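Local coordinates for protein fusolin (Unidentified entomopoxvirus, PDB 4OW5) that probably binds chitin and acts as a lytic polysaccharide monooxygenase that enhances viral virulence, and crystallizes in vivo into viral spindles, at residues 40-45 / 53-58; 60-65 / 106-111; 152-157 / 208-213. One frame throughout, in Å; residues are numbered along the deposited sequence.

Interaction 1: residues 40-45 / 53-58; sequences NVYNKV and DQAASA. With EDO (1,2-ethanediol), chain E.
A trans chi1 of -179° swings the Tyr42 ring alongside helix 53-58, and the same setting in Val45 lays CG1 against the backbone of Ala55. The two helices run nearly antiparallel, 148° between their directions, and the axes of the two segments come to 7.8 Å at closest approach. Alanines make this closeness possible. Ala55 CB points toward helix 40-45 and sits 3.4 Å from Tyr42 O, with Tyr42 CD2 at 3.5 Å from the same methyl, which approaches the ring obliquely. Ala56 instead meets the edge of that ring through its N and CA. Val45 divides its work between its branches: CG1 reaches Ala55 CA at 3.5 Å, while CG2 touches Ala58 CB at 3.6 Å. Val41 CG1 reaches Ala58 CB from the next turn back, so one methyl is shared by two valines.

No hydrogen bond crosses between the two segments; their contact is van der Waals packing. Polar chemistry lies to one side, where the amide of Asn43 grips both ends of an ethanediol, probably from the crystallisation liquor. Its OD1 accepts from O1 at 2.7 Å, and its ND2 gives a nearly straight bond to O2 (2.8 Å, 170°). Asn43 ND2 also bonds to Ile245 O of the second subunit, and Asn40 has partners there too, so the polar flank of this helix takes part in the dimer. Such close, alanine-lined packing is that of an antiparallel helical hairpin, built by helices 32-47 and 52-64 within the polysaccharide monooxygenase domain.

Interaction 2: residues 60-65 / 106-111; sequences QYMFQQ and GDKTGM
Met62 reaches from the last turn of helix 52-64 onto the loop 106-111, a helix-to-loop packing within the helical region that accompanies the fibronectin type III-like core. Van der Waals packing dominates. Met62 CG is anti to its backbone N (chi1 169°), which carries the thioether over Lys108: CG lies 3.8 Å from Lys108 CA, and SD lies 3.7 Å from Lys108 O. The two side chains run alongside one another with opposite headings. Met111 lies roughly perpendicular to Phe63, with Met111 CE 3.6 Å from Phe63 CE1. Gly106 CA lies against the Tyr61 ring, 3.9 Å from CE1.

Just past the helix end, Gln65 CG lies over the centre of one face of the Tyr61 ring. Polar bonding between the segments is indirect, through a water that takes a bond from Lys108 NZ and also bonds Tyr61 OH, each at 2.7 Å. The same ammonium bonds Phe105 O and Glu68 O and makes a cation-pi contact with Tyr69.

The loop fixes its own shape by an Asx turn: Asp107 OD1 accepts from Thr109 N at 2.9 Å, nearly along its C-O axis, and takes Thr109 OG1 on its syn lone pair.

Interaction 3: residues 152-157 / 208-213; sequences YITVPS and QFVLYV
The Tyr152 ring meets the neighbouring strand by its edge, with Tyr212 O in its plane, 3.7 Å from CD2; Tyr152 CD2 in turn lies at the edge of the Tyr212 ring. The Phe209 ring has Leu211 CD2 at its edge, in plane, while Ile153 CD1 comes in obliquely at 3.7 Å from Phe209 CD2. Both tyrosines turn to one face of the sheet, their CB atoms side by side, and Ile153 and Leu211 to the other, where Leu211 CD2 packs on Ile153 CB.

Two mutual bonds make Tyr152 and Tyr212 an antiparallel hydrogen-bonded pair: Tyr152 N to Tyr212 O and Tyr212 N to Tyr152 O, both 2.8 Å. Ile153 and Leu211 form the next, non-hydrogen-bonded pair. Thr154 N then bonds Val210 O at 3.0 Å. Where the first strand ends, a side chain takes over the pairing: Thr154 OG1, set between its backbone N and carbonyl carbon (chi1 45°), accepts from Val210 N at 3.1 Å in an almost straight bond (177°). This leaves Thr154 CG2 against Val210 CB.

On the tyrosine face, Trp167 meets both rings edge-to-face, and Tyr212 OH bonds Leu92 O. Ile202 of strand 194-203 packs on Ile153 and Phe209 from the other face, joining the two sheets of the sandwich. Within its own sheet, strand 147-154 is flanked by strand 170-176, and strand 209-217 by strand 223-234.

Interactions 1 and 2 share helix 52-64 and touch directly: Lys44 NZ forms a salt bridge with Asp107 OD2 at 2.9 Å, and Val41 CG2 packs on Met62 CE. Interaction 3 stands apart in the beta-sheet core, its centre about 29 Å from that of interaction 1 and about 22 Å from that of interaction 2. All three are largely buried, but only interaction 1 borders the second subunit, while Gln65 of interaction 2 lies about 5 Å, side chain to side chain, from His1, a copper and zinc ligand of this protein, though no metal is bound to it here. Direct hydrogen bonds join the strands of interaction 3; small apolar groups pack interaction 1, and thioethers with a bridging water join interaction 2.

Interaction 1: residues 40-45 / 53-58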
loop_
_atom_site.group_PDB
_atom_site.type_symbol
_atom_site.label_atom_id
_atom_site.label_comp_id
_atom_site.label_asym_id
_atom_site.label_seq_id
_atom_site.Cartn_x
_atom_site.Cartn_y
_atom_site.Cartn_z
ATOM N N ASN A 40 4.168 25.681 -5.117
ATOM C CA ASN A 40 3.455 26.298 -4.018
ATOM C C ASN A 40 4.199 27.546 -3.549
ATOM O O ASN A 40 3.584 28.597 -3.335
ATOM C CB ASN A 40 3.268 25.337 -2.828
ATOM C CG ASN A 40 1.833 24.945 -2.611
ATOM O OD1 ASN A 40 1.046 24.855 -3.551
ATOM N ND2 ASN A 40 1.416 24.828 -1.374
ATOM N N VAL A 41 5.514 27.443 -3.420
ATOM C CA VAL A 41 6.314 28.591 -2.971
ATOM C C VAL A 41 6.324 29.660 -4.064
ATOM O O VAL A 41 6.118 30.827 -3.765
ATOM C CB VAL A 41 7.723 28.168 -2.566
ATOM C CG1 VAL A 41 8.582 29.400 -2.275
ATOM C CG2 VAL A 41 7.657 27.244 -1.349
ATOM N N TYR A 42 6.557 29.269 -5.306
ATOM C CA TYR A 42 6.515 30.180 -6.447
ATOM C C TYR A 42 5.147 30.932 -6.488
ATOM O O TYR A 42 5.116 32.164 -6.517
ATOM C CB TYR A 42 6.733 29.372 -7.734
ATOM C CG TYR A 42 6.747 30.171 -9.020
ATOM C CD1 TYR A 42 5.643 30.196 -9.853
ATOM C CD2 TYR A 42 7.907 30.789 -9.462
ATOM C CE1 TYR A 42 5.653 30.907 -11.052
ATOM C CE2 TYR A 42 7.933 31.517 -10.659
ATOM C CZ TYR A 42 6.797 31.581 -11.446
ATOM O OH TYR A 42 6.827 32.281 -12.625
ATOM N N ASN A 43 4.045 30.198 -6.397
ATOM C CA ASN A 43 2.713 30.837 -6.432
ATOM C C ASN A 43 2.432 31.685 -5.181
ATOM O O ASN A 43 1.777 32.714 -5.320
ATOM C CB ASN A 43 1.607 29.811 -6.640
ATOM C CG ASN A 43 1.650 29.170 -7.996
ATOM O OD1 ASN A 43 2.205 29.711 -8.931
ATOM N ND2 ASN A 43 1.142 27.970 -8.118
ATOM N N LYS A 44 2.961 31.322 -4.000
ATOM C CA LYS A 44 2.790 32.097 -2.760
ATOM C C LYS A 44 3.420 33.495 -2.891
ATOM O O LYS A 44 2.798 34.500 -2.530
ATOM C CB LYS A 44 3.395 31.358 -1.575
ATOM C CG LYS A 44 3.116 31.994 -0.204
ATOM C CD LYS A 44 3.785 31.092 0.852
ATOM C CE LYS A 44 3.691 31.598 2.263
ATOM N NZ LYS A 44 4.195 30.574 3.214
ATOM N N VAL A 45 4.632 33.551 -3.453
ATOM C CA VAL A 45 5.342 34.792 -3.683
ATOM C C VAL A 45 4.604 35.635 -4.716
ATOM O O VAL A 45 4.515 36.849 -4.527
ATOM C CB VAL A 45 6.832 34.537 -4.061
ATOM C CG1 VAL A 45 7.554 35.834 -4.426
ATOM C CG2 VAL A 45 7.552 33.833 -2.897
ATOM N N ASP A 53 11.031 36.684 -10.876
ATOM C CA ASP A 53 12.379 36.400 -10.335
ATOM C C ASP A 53 12.368 36.235 -8.822
ATOM O O ASP A 53 13.084 35.380 -8.308
ATOM C CB ASP A 53 13.395 37.475 -10.702
ATOM C CG ASP A 53 13.790 37.467 -12.162
ATOM O OD1 ASP A 53 13.224 36.660 -12.929
ATOM O OD2 ASP A 53 14.665 38.271 -12.547
ATOM N N GLN A 54 11.600 37.035 -8.115
ATOM C CA GLN A 54 11.478 36.859 -6.653
ATOM C C GLN A 54 10.811 35.494 -6.329
ATOM O O GLN A 54 11.241 34.790 -5.406
ATOM C CB GLN A 54 10.671 37.990 -6.044
ATOM C CG GLN A 54 11.460 39.294 -6.007
ATOM C CD GLN A 54 10.595 40.435 -5.554
ATOM O OE1 GLN A 54 9.530 40.704 -6.121
ATOM N NE2 GLN A 54 10.988 41.102 -4.493
ATOM N N ALA A 55 9.760 35.149 -7.088
ATOM C CA ALA A 55 9.057 33.875 -6.926
ATOM C C ALA A 55 9.966 32.675 -7.290
ATOM O O ALA A 55 10.011 31.709 -6.516
ATOM C CB ALA A 55 7.786 33.849 -7.754
ATOM N N ALA A 56 10.697 32.736 -8.434
ATOM C CA ALA A 56 11.618 31.652 -8.828
ATOM C C ALA A 56 12.796 31.574 -7.842
ATOM O O ALA A 56 13.209 30.483 -7.480
ATOM C CB ALA A 56 12.142 31.848 -10.255
ATOM N N SER A 57 13.307 32.712 -7.385
ATOM C CA SER A 57 14.385 32.722 -6.406
ATOM C C SER A 57 13.963 32.047 -5.095
ATOM O O SER A 57 14.750 31.309 -4.499
ATOM C CB SER A 57 14.851 34.147 -6.118
ATOM O OG SER A 57 15.898 34.106 -5.164
ATOM N N ALA A 58 12.744 32.346 -4.624
ATOM C CA ALA A 58 12.238 31.798 -3.363
ATOM C C ALA A 58 12.082 30.293 -3.459
ATOM O O ALA A 58 12.567 29.582 -2.575
ATOM C CB ALA A 58 10.914 32.455 -2.994
HETATM C C1 EDO E . 2.977 27.704 -11.613
HETATM O O1 EDO E . 2.457 29.024 -11.548
HETATM C C2 EDO E . 1.837 26.698 -11.797
HETATM O O2 EDO E . 1.025 26.620 -10.625
#

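Interaction 2: residues 60-65 / 106-111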
loop_
_atom_site.group_PDB
_atom_site.type_symbol
_atom_site.label_atom_id
_atom_site.label_comp_id
_atom_site.label_asym_id
_atom_site.label_seq_id
_atom_site.Cartn_x
_atom_site.Cartn_y
_atom_site.Cartn_z
ATOM N N GLN A 60 13.499 28.255 -5.774
ATOM C CA GLN A 60 14.798 27.623 -6.058
ATOM C C GLN A 60 15.651 27.597 -4.798
ATOM O O GLN A 60 16.361 26.613 -4.595
ATOM C CB GLN A 60 15.551 28.296 -7.214
ATOM C CG GLN A 60 14.855 28.055 -8.524
ATOM C CD GLN A 60 15.385 28.852 -9.676
ATOM O OE1 GLN A 60 16.285 29.664 -9.536
ATOM N NE2 GLN A 60 14.807 28.626 -10.846
ATOM N N TYR A 61 15.535 28.620 -3.929
ATOM C CA TYR A 61 16.256 28.666 -2.650
ATOM C C TYR A 61 15.845 27.485 -1.769
ATOM O O TYR A 61 16.682 26.880 -1.094
ATOM C CB TYR A 61 15.997 29.988 -1.922
ATOM C CG TYR A 61 16.648 30.108 -0.565
ATOM C CD1 TYR A 61 15.977 29.711 0.586
ATOM C CD2 TYR A 61 17.856 30.776 -0.409
ATOM C CE1 TYR A 61 16.539 29.876 1.841
ATOM C CE2 TYR A 61 18.440 30.936 0.847
ATOM C CZ TYR A 61 17.759 30.523 1.975
ATOM O OH TYR A 61 18.300 30.727 3.217
ATOM N N MET A 62 14.564 27.149 -1.778
ATOM C CA MET A 62 14.070 25.996 -1.008
ATOM C C MET A 62 14.784 24.687 -1.452
ATOM O O MET A 62 15.152 23.860 -0.613
ATOM C CB MET A 62 12.544 25.904 -1.181
ATOM C CG MET A 62 11.954 24.635 -0.676
ATOM S SD MET A 62 10.144 24.498 -0.848
ATOM C CE MET A 62 9.950 24.867 -2.507
ATOM N N PHE A 63 14.971 24.488 -2.752
ATOM C CA PHE A 63 15.646 23.279 -3.259
ATOM C C PHE A 63 17.182 23.307 -3.074
ATOM O O PHE A 63 17.798 22.288 -2.699
ATOM C CB PHE A 63 15.342 23.092 -4.762
ATOM C CG PHE A 63 14.040 22.424 -5.100
ATOM C CD1 PHE A 63 12.856 22.841 -4.528
ATOM C CD2 PHE A 63 13.976 21.482 -6.103
ATOM C CE1 PHE A 63 11.645 22.233 -4.869
ATOM C CE2 PHE A 63 12.766 20.936 -6.496
ATOM C CZ PHE A 63 11.618 21.269 -5.836
ATOM N N GLN A 64 17.798 24.447 -3.423
ATOM C CA GLN A 64 19.247 24.649 -3.316
ATOM C C GLN A 64 19.743 24.502 -1.905
ATOM O O GLN A 64 20.862 24.021 -1.718
ATOM C CB GLN A 64 19.630 26.045 -3.822
ATOM C CG GLN A 64 21.152 26.346 -3.810
ATOM C CD GLN A 64 21.520 27.802 -3.653
ATOM O OE1 GLN A 64 20.945 28.535 -2.845
ATOM N NE2 GLN A 64 22.611 28.205 -4.288
ATOM N N GLN A 65 18.952 24.914 -0.899
ATOM C CA GLN A 65 19.389 24.861 0.510
ATOM C C GLN A 65 19.022 23.548 1.167
ATOM O O GLN A 65 18.644 23.544 2.333
ATOM C CB GLN A 65 18.763 26.037 1.280
ATOM C CG GLN A 65 19.277 27.397 0.805
ATOM C CD GLN A 65 20.727 27.602 1.166
ATOM O OE1 GLN A 65 21.112 27.619 2.339
ATOM N NE2 GLN A 65 21.594 27.623 0.186
ATOM N N GLY A 106 14.470 31.534 4.882
ATOM C CA GLY A 106 13.610 31.621 3.704
ATOM C C GLY A 106 12.278 30.953 3.933
ATOM O O GLY A 106 11.859 30.790 5.079
ATOM N N ASP A 107 11.639 30.508 2.846
ATOM C CA ASP A 107 10.375 29.775 2.885
ATOM C C ASP A 107 10.600 28.385 2.271
ATOM O O ASP A 107 10.880 28.274 1.077
ATOM C CB ASP A 107 9.268 30.526 2.159
ATOM C CG ASP A 107 7.899 29.875 2.300
ATOM O OD1 ASP A 107 7.835 28.625 2.417
ATOM O OD2 ASP A 107 6.898 30.604 2.291
ATOM N N LYS A 108 10.487 27.333 3.093
ATOM C CA LYS A 108 10.662 25.953 2.626
ATOM C C LYS A 108 9.372 25.161 2.805
ATOM O O LYS A 108 9.385 23.934 2.684
ATOM C CB LYS A 108 11.821 25.273 3.352
ATOM C CG LYS A 108 13.177 25.942 3.047
ATOM C CD LYS A 108 14.196 25.505 4.026
ATOM C CE LYS A 108 15.577 26.041 3.759
ATOM N NZ LYS A 108 16.023 26.836 4.928
ATOM N N THR A 109 8.251 25.855 3.009
ATOM C CA THR A 109 6.933 25.274 3.288
ATOM C C THR A 109 6.338 24.439 2.184
ATOM O O THR A 109 5.448 23.647 2.492
ATOM C CB THR A 109 5.908 26.303 3.720
ATOM O OG1 THR A 109 5.728 27.256 2.680
ATOM C CG2 THR A 109 6.285 26.965 5.001
ATOM N N GLY A 110 6.854 24.507 0.957
ATOM C CA GLY A 110 6.401 23.620 -0.106
ATOM C C GLY A 110 6.679 22.172 0.251
ATOM O O GLY A 110 5.911 21.281 -0.098
ATOM N N MET A 111 7.733 21.926 1.055
ATOM C CA MET A 111 8.099 20.570 1.464
ATOM C C MET A 111 7.121 19.977 2.479
ATOM O O MET A 111 7.202 18.775 2.725
ATOM C CB MET A 111 9.549 20.543 1.998
ATOM C CG MET A 111 10.593 20.868 0.897
ATOM S SD MET A 111 10.562 19.637 -0.455
ATOM C CE MET A 111 11.480 20.502 -1.746
HETATM O O HOH W 1 18.231 28.326 4.514
#

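Interaction 3: residues 152-157 / 208-213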
loop_
_atom_site.group_PDB
_atom_site.type_symbol
_atom_site.label_atom_id
_atom_site.label_comp_id
_atom_site.label_asym_id
_atom_site.label_seq_id
_atom_site.Cartn_x
_atom_site.Cartn_y
_atom_site.Cartn_z
ATOM N N TYR A 152 12.850 9.857 14.547
ATOM C CA TYR A 152 11.454 9.589 14.794
ATOM C C TYR A 152 10.808 8.872 13.642
ATOM O O TYR A 152 11.226 9.043 12.508
ATOM C CB TYR A 152 10.677 10.885 15.032
ATOM C CG TYR A 152 11.189 11.710 16.187
ATOM C CD1 TYR A 152 10.567 11.662 17.426
ATOM C CD2 TYR A 152 12.254 12.586 16.027
ATOM C CE1 TYR A 152 11.015 12.431 18.490
ATOM C CE2 TYR A 152 12.711 13.367 17.082
ATOM C CZ TYR A 152 12.105 13.263 18.325
ATOM O OH TYR A 152 12.511 14.014 19.391
ATOM N N ILE A 153 9.739 8.127 13.925
ATOM C CA ILE A 153 8.921 7.440 12.931
ATOM C C ILE A 153 7.471 7.873 13.144
ATOM O O ILE A 153 7.013 8.007 14.296
ATOM C CB ILE A 153 9.062 5.891 12.935
ATOM C CG1 ILE A 153 8.267 5.286 11.753
ATOM C CG2 ILE A 153 8.570 5.269 14.264
ATOM C CD1 ILE A 153 8.527 3.851 11.510
ATOM N N THR A 154 6.758 8.091 12.050
ATOM C CA THR A 154 5.352 8.440 12.156
ATOM C C THR A 154 4.526 7.277 12.781
ATOM O O THR A 154 4.848 6.099 12.611
ATOM C CB THR A 154 4.747 8.861 10.830
ATOM O OG1 THR A 154 5.156 7.942 9.816
ATOM C CG2 THR A 154 5.093 10.303 10.457
ATOM N N VAL A 155 3.492 7.656 13.504
ATOM C CA VAL A 155 2.537 6.729 14.134
ATOM C C VAL A 155 1.838 5.933 13.024
ATOM O O VAL A 155 1.708 6.446 11.915
ATOM C CB VAL A 155 1.508 7.413 15.067
ATOM C CG1 VAL A 155 2.185 8.093 16.262
ATOM C CG2 VAL A 155 0.601 8.393 14.316
ATOM N N PRO A 156 1.296 4.734 13.309
ATOM C CA PRO A 156 0.640 3.968 12.231
ATOM C C PRO A 156 -0.552 4.645 11.541
ATOM O O PRO A 156 -0.776 4.369 10.378
ATOM C CB PRO A 156 0.211 2.674 12.922
ATOM C CG PRO A 156 1.078 2.586 14.150
ATOM C CD PRO A 156 1.355 3.971 14.574
ATOM N N SER A 157 -1.266 5.553 12.190
ATOM C CA SER A 157 -2.410 6.210 11.536
ATOM C C SER A 157 -2.018 7.352 10.568
ATOM O O SER A 157 -2.909 7.962 9.978
ATOM C CB SER A 157 -3.380 6.758 12.569
ATOM O OG SER A 157 -2.841 7.894 13.220
ATOM N N GLN A 208 2.881 3.679 3.706
ATOM C CA GLN A 208 3.970 4.604 3.488
ATOM C C GLN A 208 4.085 5.500 4.725
ATOM O O GLN A 208 3.072 5.912 5.285
ATOM C CB GLN A 208 3.749 5.407 2.214
ATOM C CG GLN A 208 4.845 6.384 1.979
ATOM C CD GLN A 208 4.859 6.983 0.614
ATOM O OE1 GLN A 208 4.326 6.432 -0.359
ATOM N NE2 GLN A 208 5.434 8.146 0.521
ATOM N N PHE A 209 5.302 5.680 5.217
ATOM C CA PHE A 209 5.551 6.424 6.440
ATOM C C PHE A 209 6.682 7.415 6.264
ATOM O O PHE A 209 7.325 7.478 5.216
ATOM C CB PHE A 209 5.853 5.439 7.590
ATOM C CG PHE A 209 7.070 4.578 7.414
ATOM C CD1 PHE A 209 7.010 3.407 6.675
ATOM C CD2 PHE A 209 8.275 4.926 8.002
ATOM C CE1 PHE A 209 8.114 2.570 6.585
ATOM C CE2 PHE A 209 9.401 4.132 7.847
ATOM C CZ PHE A 209 9.309 2.936 7.178
ATOM N N VAL A 210 6.901 8.205 7.300
ATOM C CA VAL A 210 7.920 9.232 7.345
ATOM C C VAL A 210 8.840 8.951 8.513
ATOM O O VAL A 210 8.394 8.565 9.608
ATOM C CB VAL A 210 7.295 10.687 7.420
ATOM C CG1 VAL A 210 8.322 11.741 7.873
ATOM C CG2 VAL A 210 6.679 11.080 6.102
ATOM N N LEU A 211 10.135 9.110 8.254
ATOM C CA LEU A 211 11.193 9.100 9.259
ATOM C C LEU A 211 11.624 10.550 9.397
ATOM O O LEU A 211 11.744 11.233 8.378
ATOM C CB LEU A 211 12.367 8.183 8.873
ATOM C CG LEU A 211 12.004 6.691 8.831
ATOM C CD1 LEU A 211 13.087 5.854 8.260
ATOM C CD2 LEU A 211 11.645 6.179 10.196
ATOM N N TYR A 212 11.672 11.058 10.620
ATOM C CA TYR A 212 12.068 12.428 10.908
ATOM C C TYR A 212 13.404 12.414 11.650
ATOM O O TYR A 212 13.533 11.725 12.646
ATOM C CB TYR A 212 11.004 13.121 11.723
ATOM C CG TYR A 212 11.078 14.635 11.743
ATOM C CD1 TYR A 212 11.127 15.369 10.558
ATOM C CD2 TYR A 212 11.102 15.336 12.944
ATOM C CE1 TYR A 212 11.157 16.754 10.570
ATOM C CE2 TYR A 212 11.072 16.722 12.966
ATOM C CZ TYR A 212 11.130 17.429 11.782
ATOM O OH TYR A 212 11.042 18.789 11.831
ATOM N N VAL A 213 14.397 13.103 11.112
ATOM C CA VAL A 213 15.755 13.132 11.673
ATOM C C VAL A 213 16.102 14.554 12.071
ATOM O O VAL A 213 16.017 15.489 11.254
ATOM C CB VAL A 213 16.802 12.592 10.679
ATOM C CG1 VAL A 213 18.221 12.677 11.260
ATOM C CG2 VAL A 213 16.497 11.156 10.290
#